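Local coordinates for alpha-l-arabinofuranosidase domain protein (Thermotoga maritima, PDB 4ATW), which hydrolyses terminal alpha-L-arabinofuranoside residues, releasing arabinose from arabinose-containing glycosides as a thermostable glycoside hydrolase, at residues 285-290 and 299-304; 3-8 and 420-425; 63-68 and 107-112; 217-222 and 261-266. One frame throughout, in Å; residues are numbered along the deposited sequence.

Interaction 1: 285-290 and 299-304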
# COMPACT_ATOMS: atom_id res chain seq x y z
N TRP A 285 4.54 -1.53 12.47
CA TRP A 285 5.69 -0.74 12.82
C TRP A 285 5.65 -0.41 14.29
O TRP A 285 4.86 0.43 14.73
CB TRP A 285 5.69 0.54 11.99
CG TRP A 285 6.74 1.53 12.39
CD1 TRP A 285 7.85 1.29 13.13
CD2 TRP A 285 6.77 2.92 12.06
NE1 TRP A 285 8.58 2.44 13.28
CE2 TRP A 285 7.94 3.46 12.64
CE3 TRP A 285 5.92 3.77 11.33
CZ2 TRP A 285 8.28 4.80 12.51
CZ3 TRP A 285 6.27 5.09 11.21
CH2 TRP A 285 7.45 5.60 11.80
N TYR A 286 6.48 -1.08 15.08
CA TYR A 286 6.47 -0.80 16.50
C TYR A 286 7.87 -0.95 17.09
O TYR A 286 8.22 -0.27 18.05
CB TYR A 286 5.39 -1.64 17.18
CG TYR A 286 5.67 -3.12 17.20
CD1 TYR A 286 5.62 -3.87 16.03
CD2 TYR A 286 6.01 -3.76 18.38
CE1 TYR A 286 5.90 -5.24 16.04
CE2 TYR A 286 6.30 -5.13 18.41
CZ TYR A 286 6.24 -5.86 17.24
OH TYR A 286 6.47 -7.22 17.29
N ARG A 287 8.68 -1.79 16.46
CA ARG A 287 10.01 -2.07 16.95
C ARG A 287 11.10 -1.03 16.81
O ARG A 287 11.72 -0.63 17.79
CB ARG A 287 10.47 -3.39 16.31
CG ARG A 287 9.70 -4.61 16.79
CD ARG A 287 10.05 -5.87 16.02
NE ARG A 287 9.21 -6.00 14.85
CZ ARG A 287 8.42 -7.04 14.62
NH1 ARG A 287 8.37 -8.05 15.47
NH2 ARG A 287 7.65 -7.06 13.55
N VAL A 288 11.35 -0.59 15.60
CA VAL A 288 12.39 0.39 15.33
C VAL A 288 11.81 1.79 15.37
O VAL A 288 10.71 2.04 14.91
CB VAL A 288 13.00 0.14 13.94
CG1 VAL A 288 14.20 1.03 13.72
CG2 VAL A 288 13.38 -1.32 13.78
N SER A 289 12.56 2.73 15.91
CA SER A 289 12.10 4.10 15.96
C SER A 289 13.28 5.03 15.77
O SER A 289 13.52 5.90 16.59
CB SER A 289 11.39 4.40 17.27
OG SER A 289 12.07 3.79 18.36
N ASP A 290 14.00 4.84 14.68
CA ASP A 290 15.14 5.67 14.33
C ASP A 290 14.81 6.34 13.00
O ASP A 290 13.65 6.70 12.77
CB ASP A 290 16.38 4.80 14.15
CG ASP A 290 16.19 3.70 13.11
OD1 ASP A 290 15.44 3.90 12.12
OD2 ASP A 290 16.81 2.63 13.28
N LEU A 299 6.56 -13.68 10.54
CA LEU A 299 5.30 -14.27 10.08
C LEU A 299 4.04 -13.64 10.69
O LEU A 299 3.03 -13.48 10.01
CB LEU A 299 5.28 -15.78 10.34
CG LEU A 299 4.01 -16.49 9.88
CD1 LEU A 299 3.86 -16.45 8.39
CD2 LEU A 299 4.08 -17.92 10.35
N LYS A 300 4.11 -13.32 11.98
CA LYS A 300 3.01 -12.67 12.69
C LYS A 300 2.56 -11.49 11.84
O LYS A 300 1.39 -11.40 11.47
CB LYS A 300 3.49 -12.17 14.04
CG LYS A 300 2.50 -11.32 14.80
CD LYS A 300 3.10 -10.81 16.14
CE LYS A 300 3.81 -9.44 16.03
NZ LYS A 300 5.10 -9.43 15.29
N ASP A 301 3.51 -10.59 11.54
CA ASP A 301 3.24 -9.40 10.77
C ASP A 301 2.74 -9.72 9.38
O ASP A 301 1.86 -9.03 8.86
CB ASP A 301 4.49 -8.56 10.68
CG ASP A 301 5.08 -8.28 12.04
OD1 ASP A 301 4.33 -7.89 12.96
OD2 ASP A 301 6.31 -8.46 12.20
N GLY A 302 3.30 -10.76 8.78
CA GLY A 302 2.87 -11.15 7.45
C GLY A 302 1.40 -11.55 7.39
O GLY A 302 0.70 -11.32 6.39
N ILE A 303 0.93 -12.18 8.46
CA ILE A 303 -0.46 -12.60 8.55
C ILE A 303 -1.33 -11.34 8.60
O ILE A 303 -2.36 -11.27 7.93
CB ILE A 303 -0.71 -13.48 9.80
CG1 ILE A 303 -0.03 -14.84 9.60
CG2 ILE A 303 -2.20 -13.59 10.09
CD1 ILE A 303 -0.46 -15.59 8.36
N PHE A 304 -0.90 -10.35 9.38
CA PHE A 304 -1.64 -9.10 9.48
C PHE A 304 -1.78 -8.51 8.09
O PHE A 304 -2.86 -8.06 7.68
CB PHE A 304 -0.91 -8.10 10.37
CG PHE A 304 -1.39 -6.70 10.20
CD1 PHE A 304 -2.51 -6.23 10.90
CD2 PHE A 304 -0.78 -5.86 9.27
CE1 PHE A 304 -3.03 -4.97 10.66
CE2 PHE A 304 -1.29 -4.61 9.03
CZ PHE A 304 -2.42 -4.16 9.72
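Tyr-286 and Arg-287, in the loop that follows strand 276-284, face Lys-300 and Asp-301 in the first turn of helix 299-313, with no backbone hydrogen bond between the two segments. The main link is a salt bridge from Arg-287 NH2 to Asp-301 OD2. The modelled N to O distance is 2.4 Å, too short to be taken literally at 3.0 Å resolution. The carboxylate meets the edge of the guanidinium, and the two planes stand 80° apart. The Arg-287 chain bends at chi3 (-89°), which lays its guanidinium over Tyr-286, with CE1 of the ring against one face. Tyr-286 OH accepts a weak hydrogen bond from Lys-300 NZ at 3.3 Å. The same NZ lies 2.9 Å from Asp-301 OD1 in a second salt bridge, reached from above the carboxylate plane. Asp-298 and Glu-295 add further salt bridges to Arg-287, and Asp-241 bonds to Tyr-286 OH. Asp-301 OD2 also accepts the backbone N-H of Asp-298. The contact thus joins a beta-to-alpha loop of the barrel to its next helix. The neighbouring acids probably offset the closeness of the two cations, and Asp-301 is likely to stay ionised between them.

Interaction 2: 3-8 and 420-425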
# COMPACT_ATOMS: atom_id res chain seq x y z
N TYR A 3 -17.02 -23.29 12.47
CA TYR A 3 -16.69 -22.39 11.38
C TYR A 3 -17.22 -22.99 10.07
O TYR A 3 -17.43 -24.20 9.96
CB TYR A 3 -15.18 -22.25 11.21
CG TYR A 3 -14.44 -21.94 12.47
CD1 TYR A 3 -14.20 -22.94 13.41
CD2 TYR A 3 -13.98 -20.65 12.73
CE1 TYR A 3 -13.53 -22.66 14.60
CE2 TYR A 3 -13.31 -20.35 13.92
CZ TYR A 3 -13.08 -21.36 14.86
OH TYR A 3 -12.40 -21.08 16.05
N ARG A 4 -17.40 -22.13 9.07
CA ARG A 4 -17.89 -22.56 7.78
C ARG A 4 -17.96 -21.38 6.83
O ARG A 4 -18.41 -20.30 7.23
CB ARG A 4 -19.31 -23.11 7.98
CG ARG A 4 -20.11 -23.21 6.69
CD ARG A 4 -21.50 -23.79 6.88
NE ARG A 4 -22.19 -23.94 5.59
CZ ARG A 4 -21.77 -24.72 4.59
NH1 ARG A 4 -20.65 -25.45 4.71
NH2 ARG A 4 -22.48 -24.79 3.46
N ILE A 5 -17.53 -21.58 5.58
CA ILE A 5 -17.60 -20.51 4.59
C ILE A 5 -18.38 -20.96 3.34
O ILE A 5 -18.34 -22.14 2.97
CB ILE A 5 -16.17 -19.95 4.24
CG1 ILE A 5 -15.43 -20.86 3.30
CG2 ILE A 5 -15.33 -19.85 5.49
CD1 ILE A 5 -13.95 -20.57 3.33
N VAL A 6 -19.09 -20.01 2.70
CA VAL A 6 -19.94 -20.29 1.54
C VAL A 6 -19.76 -19.29 0.42
O VAL A 6 -20.06 -18.13 0.59
CB VAL A 6 -21.40 -20.26 1.97
CG1 VAL A 6 -22.32 -20.43 0.77
CG2 VAL A 6 -21.65 -21.33 3.02
N VAL A 7 -19.32 -19.75 -0.74
CA VAL A 7 -19.09 -18.87 -1.89
C VAL A 7 -20.11 -19.11 -2.97
O VAL A 7 -20.53 -20.25 -3.16
CB VAL A 7 -17.72 -19.18 -2.55
CG1 VAL A 7 -17.52 -18.32 -3.77
CG2 VAL A 7 -16.61 -19.01 -1.57
N ASP A 8 -20.51 -18.07 -3.70
CA ASP A 8 -21.45 -18.24 -4.81
C ASP A 8 -20.90 -17.49 -6.01
O ASP A 8 -21.33 -16.38 -6.31
CB ASP A 8 -22.83 -17.69 -4.46
CG ASP A 8 -23.77 -17.71 -5.65
OD1 ASP A 8 -23.64 -18.63 -6.48
OD2 ASP A 8 -24.64 -16.82 -5.75
N VAL A 420 -12.87 -26.39 8.63
CA VAL A 420 -14.07 -25.80 8.03
C VAL A 420 -14.58 -26.32 6.69
O VAL A 420 -13.83 -26.48 5.72
CB VAL A 420 -13.49 -24.33 7.83
CG1 VAL A 420 -12.10 -24.38 7.24
CG2 VAL A 420 -14.41 -23.50 6.95
N PRO A 421 -15.90 -26.57 6.62
CA PRO A 421 -16.60 -27.05 5.42
C PRO A 421 -16.90 -25.89 4.51
O PRO A 421 -17.82 -25.12 4.77
CB PRO A 421 -17.89 -27.63 5.98
CG PRO A 421 -18.17 -26.70 7.12
CD PRO A 421 -16.81 -26.53 7.79
N ILE A 422 -16.14 -25.75 3.44
CA ILE A 422 -16.39 -24.65 2.51
C ILE A 422 -17.44 -25.19 1.52
O ILE A 422 -17.66 -26.39 1.45
CB ILE A 422 -15.05 -24.22 1.79
CG1 ILE A 422 -14.80 -25.05 0.55
CG2 ILE A 422 -13.85 -24.47 2.69
CD1 ILE A 422 -15.61 -24.60 -0.69
N ARG A 423 -18.11 -24.32 0.79
CA ARG A 423 -19.09 -24.79 -0.19
C ARG A 423 -19.23 -23.75 -1.30
O ARG A 423 -19.35 -22.55 -1.03
CB ARG A 423 -20.44 -25.04 0.48
CG ARG A 423 -21.51 -24.00 0.21
CD ARG A 423 -22.48 -24.41 -0.91
NE ARG A 423 -23.20 -25.66 -0.62
CZ ARG A 423 -24.25 -26.11 -1.31
NH1 ARG A 423 -24.73 -25.44 -2.34
NH2 ARG A 423 -24.82 -27.26 -0.97
N VAL A 424 -19.22 -24.21 -2.54
CA VAL A 424 -19.31 -23.30 -3.67
C VAL A 424 -20.52 -23.62 -4.56
O VAL A 424 -20.45 -24.55 -5.35
CB VAL A 424 -18.03 -23.42 -4.50
CG1 VAL A 424 -17.91 -22.25 -5.41
CG2 VAL A 424 -16.83 -23.55 -3.59
N GLU A 425 -21.61 -22.86 -4.44
CA GLU A 425 -22.83 -23.10 -5.22
C GLU A 425 -22.61 -23.52 -6.68
O GLU A 425 -22.12 -22.74 -7.51
CB GLU A 425 -23.72 -21.86 -5.20
CG GLU A 425 -24.10 -21.43 -3.80
CD GLU A 425 -24.98 -22.45 -3.10
OE1 GLU A 425 -25.49 -23.36 -3.78
OE2 GLU A 425 -25.18 -22.34 -1.87
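Val-7 and Arg-423 sit at the centre of a parallel strand pairing, in which strands 4-8 and 421-424 run at 10° to each other with axes 4.8 Å apart. Backbone hydrogen bonds come first. Val-7 N donates to Arg-423 O at 2.8 Å, and Val-7 O accepts from Glu-425 N at 3.1 Å. A third bond, Arg-423 N to Ile-5 O, is bent and weak. Val-7 therefore uses both its N-H and its C=O on the partner strand, on alternate residues, as parallel strands do.

Ile-5, Val-7, Ile-422 and Val-424 share one face of the sheet, and Val-420 adds to it from the strand start. Ile-5 CG1 packs on Ile-422 CB at 3.7 Å, and Ile-5 CG2 meets Val-420 CG2 at 4.0 Å. Val-7 lies beside Val-424.

On the other face Val-6 and Arg-423 lie side by side, and the Arg-4 chain runs alongside them. Arg-4 is extended from CG to NE, with its CG anti to the backbone N (chi1 163°). This carries its guanidinium past Pro-421 to Arg-423, where NH2 lies 3.5 Å from Arg-423 CG. Val-6 CG1 touches the same CG at 3.7 Å. Arg-423 bends at chi2 and chi3, and its NH1 makes a salt bridge to Glu-425 OE1 at 2.6 Å. Both arginines also form salt bridges to Glu-466, an acid that probably offsets their closeness.

The pairing brings the N-terminal strand into the C-terminal beta domain. Strand 4-8 lies between 421-424 and the antiparallel strand 360-376. Strand 466-468 pairs with the far side of 421-424, while strands 383-398 and 405-411 pack against Ile-5 and Val-7.

Interaction 3: 63-68 and 107-112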
# COMPACT_ATOMS: atom_id res chain seq x y z
N PRO A 63 0.87 -2.13 -8.84
CA PRO A 63 -0.11 -1.33 -9.60
C PRO A 63 0.24 0.13 -9.78
O PRO A 63 0.09 0.68 -10.87
CB PRO A 63 -1.41 -1.47 -8.80
CG PRO A 63 -1.11 -2.42 -7.70
CD PRO A 63 0.37 -2.30 -7.47
N ASN A 64 0.66 0.75 -8.67
CA ASN A 64 1.03 2.17 -8.60
C ASN A 64 2.05 2.33 -7.49
O ASN A 64 2.00 1.64 -6.47
CB ASN A 64 -0.20 3.00 -8.24
CG ASN A 64 -0.76 2.63 -6.87
OD1 ASN A 64 -0.27 3.08 -5.84
ND2 ASN A 64 -1.81 1.79 -6.85
N LEU A 65 2.99 3.24 -7.67
CA LEU A 65 4.03 3.45 -6.67
C LEU A 65 4.12 4.90 -6.21
O LEU A 65 4.30 5.79 -7.03
CB LEU A 65 5.40 3.02 -7.22
CG LEU A 65 6.70 3.20 -6.41
CD1 LEU A 65 6.66 2.43 -5.10
CD2 LEU A 65 7.82 2.71 -7.22
N ARG A 66 4.02 5.11 -4.90
CA ARG A 66 4.08 6.44 -4.31
C ARG A 66 5.54 6.88 -4.14
O ARG A 66 6.43 6.07 -3.89
CB ARG A 66 3.36 6.43 -2.96
CG ARG A 66 2.84 7.79 -2.51
CD ARG A 66 2.10 7.67 -1.20
NE ARG A 66 1.94 8.95 -0.56
CZ ARG A 66 2.17 9.14 0.74
NH1 ARG A 66 2.55 8.13 1.49
NH2 ARG A 66 2.03 10.34 1.28
N TRP A 67 5.79 8.18 -4.30
CA TRP A 67 7.13 8.73 -4.21
C TRP A 67 6.95 10.26 -4.23
O TRP A 67 5.96 10.77 -4.77
CB TRP A 67 7.93 8.23 -5.44
CG TRP A 67 9.32 8.81 -5.60
CD1 TRP A 67 10.46 8.37 -4.98
CD2 TRP A 67 9.68 9.97 -6.34
NE1 TRP A 67 11.51 9.20 -5.28
CE2 TRP A 67 11.05 10.19 -6.12
CE3 TRP A 67 8.99 10.84 -7.15
CZ2 TRP A 67 11.74 11.25 -6.70
CZ3 TRP A 67 9.67 11.90 -7.73
CH2 TRP A 67 11.04 12.09 -7.50
N PRO A 68 7.92 11.02 -3.72
CA PRO A 68 9.19 10.67 -3.12
C PRO A 68 9.01 10.51 -1.64
O PRO A 68 9.97 10.32 -0.89
CB PRO A 68 10.05 11.89 -3.44
CG PRO A 68 9.09 12.98 -3.18
CD PRO A 68 7.82 12.48 -3.88
N ASP A 107 12.87 12.10 -13.03
CA ASP A 107 13.10 11.31 -14.25
C ASP A 107 13.37 9.83 -13.92
O ASP A 107 12.78 8.93 -14.52
CB ASP A 107 14.30 11.86 -15.05
CG ASP A 107 13.96 13.11 -15.86
OD1 ASP A 107 12.76 13.34 -16.14
OD2 ASP A 107 14.92 13.86 -16.22
N GLU A 108 14.26 9.60 -12.96
CA GLU A 108 14.63 8.27 -12.53
C GLU A 108 13.45 7.48 -11.93
O GLU A 108 13.31 6.27 -12.16
CB GLU A 108 15.75 8.39 -11.52
CG GLU A 108 17.08 8.84 -12.13
CD GLU A 108 17.17 10.33 -12.53
OE1 GLU A 108 16.31 11.14 -12.14
OE2 GLU A 108 18.14 10.70 -13.23
N PHE A 109 12.61 8.16 -11.17
CA PHE A 109 11.45 7.52 -10.57
C PHE A 109 10.51 7.04 -11.67
O PHE A 109 10.15 5.87 -11.72
CB PHE A 109 10.71 8.49 -9.61
CG PHE A 109 9.37 7.98 -9.14
CD1 PHE A 109 9.28 6.90 -8.27
CD2 PHE A 109 8.18 8.54 -9.62
CE1 PHE A 109 8.05 6.37 -7.90
CE2 PHE A 109 6.93 8.02 -9.25
CZ PHE A 109 6.87 6.93 -8.38
N ILE A 110 10.11 7.94 -12.56
CA ILE A 110 9.21 7.55 -13.64
C ILE A 110 9.81 6.38 -14.43
O ILE A 110 9.08 5.50 -14.87
CB ILE A 110 8.91 8.73 -14.59
CG1 ILE A 110 8.21 9.85 -13.83
CG2 ILE A 110 8.02 8.28 -15.74
CD1 ILE A 110 6.84 9.49 -13.32
N GLU A 111 11.14 6.38 -14.62
CA GLU A 111 11.78 5.30 -15.36
C GLU A 111 11.54 4.04 -14.58
O GLU A 111 10.99 3.10 -15.11
CB GLU A 111 13.27 5.54 -15.51
CG GLU A 111 13.84 4.77 -16.68
CD GLU A 111 14.62 5.67 -17.66
OE1 GLU A 111 15.78 6.05 -17.34
OE2 GLU A 111 14.07 5.99 -18.74
N TYR A 112 11.89 4.04 -13.29
CA TYR A 112 11.65 2.87 -12.45
C TYR A 112 10.19 2.42 -12.51
O TYR A 112 9.89 1.21 -12.48
CB TYR A 112 12.05 3.16 -11.01
CG TYR A 112 12.35 1.91 -10.19
CD1 TYR A 112 11.34 1.18 -9.57
CD2 TYR A 112 13.65 1.46 -10.06
CE1 TYR A 112 11.62 0.03 -8.85
CE2 TYR A 112 13.94 0.32 -9.35
CZ TYR A 112 12.93 -0.41 -8.74
OH TYR A 112 13.30 -1.61 -8.11
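Strand 64-67 and the helix segment 107-112 run nearly antiparallel, at 161°, with axes 10.3 Å apart; the closest CA atoms are those of Trp-67 and Phe-109. These two side chains lie alongside each other and point opposite ways. The five-membered ring of Trp-67 and the Phe-109 ring form an offset stack, with centroids 4.3 Å apart and planes at 11°. Phe-109 CB lies over the face of the Trp-67 six-membered ring, 3.7 Å from its centroid. Phe-109 holds CG anti to its N (chi1 170°), which extends the ring from the helix to the strand. Pro-68, after a cis peptide bond, covers the opposite face of the indole. The parallel eight-stranded sheet, each strand followed by helices, is the (beta/alpha)8 barrel of clan A glycoside hydrolases, and this contact lies between barrel strand and outer helix. Leu-65 O sits at the edge of the Phe-109 ring, near its plane. Leu-65 CD2 packs on Phe-109 CE1 at 3.7 Å and approaches Tyr-112 CD1 more loosely. On the Trp-67 indole, NE1 hydrogen-bonds to His-27.

Interaction 4: 217-222 and 261-266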
# COMPACT_ATOMS: atom_id res chain seq x y z
N TRP A 217 -10.32 17.56 11.71
CA TRP A 217 -9.40 17.77 10.59
C TRP A 217 -10.09 17.29 9.29
O TRP A 217 -10.42 18.10 8.41
CB TRP A 217 -8.06 17.04 10.83
CG TRP A 217 -7.12 17.10 9.66
CD1 TRP A 217 -7.15 16.31 8.55
CD2 TRP A 217 -5.99 17.97 9.48
NE1 TRP A 217 -6.11 16.62 7.70
CE2 TRP A 217 -5.38 17.64 8.26
CE3 TRP A 217 -5.43 19.00 10.25
CZ2 TRP A 217 -4.24 18.30 7.78
CZ3 TRP A 217 -4.28 19.67 9.76
CH2 TRP A 217 -3.71 19.31 8.55
N ASN A 218 -10.31 15.97 9.19
CA ASN A 218 -10.96 15.37 8.04
C ASN A 218 -12.18 16.18 7.61
O ASN A 218 -12.30 16.60 6.46
CB ASN A 218 -11.43 13.96 8.37
CG ASN A 218 -10.31 13.07 8.73
OD1 ASN A 218 -9.15 13.29 8.35
ND2 ASN A 218 -10.64 12.01 9.45
N LEU A 219 -13.09 16.36 8.54
CA LEU A 219 -14.32 17.11 8.29
C LEU A 219 -14.07 18.52 7.68
O LEU A 219 -14.81 19.00 6.82
CB LEU A 219 -15.09 17.21 9.60
CG LEU A 219 -16.46 16.53 9.68
CD1 LEU A 219 -16.69 15.49 8.64
CD2 LEU A 219 -16.55 15.92 11.03
N ARG A 220 -13.00 19.16 8.12
CA ARG A 220 -12.70 20.47 7.60
C ARG A 220 -12.06 20.36 6.25
O ARG A 220 -12.12 21.27 5.47
CB ARG A 220 -11.81 21.21 8.53
CG ARG A 220 -11.87 22.66 8.24
CD ARG A 220 -12.26 23.37 9.46
NE ARG A 220 -13.65 23.16 9.81
CZ ARG A 220 -14.13 23.34 11.04
NH1 ARG A 220 -13.32 23.73 12.04
NH2 ARG A 220 -15.44 23.22 11.27
N VAL A 221 -11.43 19.25 5.97
CA VAL A 221 -10.82 19.08 4.67
C VAL A 221 -11.92 18.73 3.72
O VAL A 221 -12.02 19.31 2.65
CB VAL A 221 -9.77 17.92 4.64
CG1 VAL A 221 -9.30 17.65 3.22
CG2 VAL A 221 -8.58 18.28 5.50
N LEU A 222 -12.74 17.78 4.08
CA LEU A 222 -13.81 17.39 3.18
C LEU A 222 -14.73 18.56 2.92
O LEU A 222 -15.22 18.75 1.80
CB LEU A 222 -14.60 16.23 3.77
CG LEU A 222 -13.76 14.97 3.83
CD1 LEU A 222 -14.15 14.12 5.00
CD2 LEU A 222 -13.95 14.23 2.52
N LYS A 261 -15.11 6.76 6.36
CA LYS A 261 -16.10 6.61 5.31
C LYS A 261 -17.35 7.41 5.64
O LYS A 261 -17.85 8.19 4.82
CB LYS A 261 -16.48 5.16 5.13
CG LYS A 261 -17.23 4.88 3.83
CD LYS A 261 -18.55 5.60 3.78
CE LYS A 261 -19.53 4.87 2.89
NZ LYS A 261 -20.74 4.34 3.63
N LYS A 262 -17.84 7.22 6.85
CA LYS A 262 -19.03 7.94 7.26
C LYS A 262 -18.86 9.47 7.38
O LYS A 262 -19.81 10.21 7.21
CB LYS A 262 -19.56 7.35 8.56
CG LYS A 262 -20.13 5.96 8.38
CD LYS A 262 -21.65 5.97 8.15
CE LYS A 262 -22.10 6.75 6.90
NZ LYS A 262 -23.55 6.59 6.56
N LEU A 263 -17.66 9.94 7.70
CA LEU A 263 -17.46 11.38 7.79
C LEU A 263 -17.72 11.88 6.41
O LEU A 263 -18.42 12.84 6.25
CB LEU A 263 -16.05 11.73 8.20
CG LEU A 263 -15.61 11.30 9.61
CD1 LEU A 263 -14.10 11.42 9.71
CD2 LEU A 263 -16.26 12.13 10.63
N ILE A 264 -17.17 11.22 5.41
CA ILE A 264 -17.39 11.66 4.04
C ILE A 264 -18.88 11.74 3.74
O ILE A 264 -19.34 12.69 3.13
CB ILE A 264 -16.75 10.70 3.03
CG1 ILE A 264 -15.25 10.65 3.27
CG2 ILE A 264 -16.97 11.19 1.60
CD1 ILE A 264 -14.53 9.69 2.35
N ASP A 265 -19.64 10.75 4.17
CA ASP A 265 -21.06 10.77 3.89
C ASP A 265 -21.70 12.01 4.46
O ASP A 265 -22.69 12.51 3.94
CB ASP A 265 -21.75 9.54 4.47
CG ASP A 265 -21.54 8.30 3.64
OD1 ASP A 265 -20.88 8.36 2.58
OD2 ASP A 265 -22.04 7.25 4.07
N MET A 266 -21.11 12.54 5.53
CA MET A 266 -21.66 13.72 6.21
C MET A 266 -21.33 15.09 5.60
O MET A 266 -21.75 16.11 6.12
CB MET A 266 -21.24 13.70 7.69
CG MET A 266 -21.54 12.42 8.41
SD MET A 266 -21.09 12.60 10.12
CE MET A 266 -21.08 10.84 10.70
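Leu-263 faces Asn-218 and Leu-219 across two helix segments that cross at -41°, with axes 9.8 Å apart. Its CG is anti to the carbonyl carbon (chi1 -65°), and its two methyl branches divide between these partners. CD1 goes to Asn-218, 3.5 Å from ND2 and 3.9 Å from CB. CD2 goes to Leu-219. The Leu-219 and Leu-263 side chains cross at about a right angle, and Leu-219 touches with both methyls: CD2 meets Leu-263 CD2 at 3.8 Å, and CD1 meets Leu-263 CB, also at 3.8 Å.

Leu-222 lies one turn further along its helix and turns to Ile-264. Again the two chains cross at about a right angle. Both methyls of Leu-222 lie against Ile-264 CG1, CD2 at 3.9 Å and CD1 at 4.0 Å. The CB of Ile-264 points away from helix 215-225, so the contact is made by its flank. Leu-222 CD1 reaches Leu-263 CB as well, more loosely.

The two helices belong to the outer layer of the (beta/alpha)8 barrel. Ile-232 of strand 231-238 touches Asn-218, Leu-222 and Ile-264. Val-267 packs on Leu-219 and Leu-222, and Ala-270 on Leu-222 and Ile-264.

No hydrogen bond or salt bridge spans the two segments. Leu-263 CD1 touches Asn-218 ND2 without a polar bond; the polar end of Asn-218 is held outside the contact, with OD1 bonded to the backbone N of Cys-212. Between these segments the contact therefore rests on van der Waals packing, mostly of aliphatic branches, with the Asn-218 side chain at one end.

In the fold
Interactions 1, 3 and 4 belong to the (beta/alpha)8 barrel, and interaction 2 to the beta domain. Interaction 3 is wholly buried, between a barrel strand and its helix, and is aromatic. Interaction 4 is also mostly buried, but further from the centre, between two neighbouring helices, and is aliphatic. Interaction 1 is partly buried in a loop and helix start, and is ionic. Interaction 2 is also partly buried, but combines backbone bonds with an apolar face and arginine and glutamate pairing. Along the chain it encloses the other three, since it pairs the N-terminal strand with one far along the chain. None of the four touch; the centres of interactions 2 and 3 are about 41 Å apart.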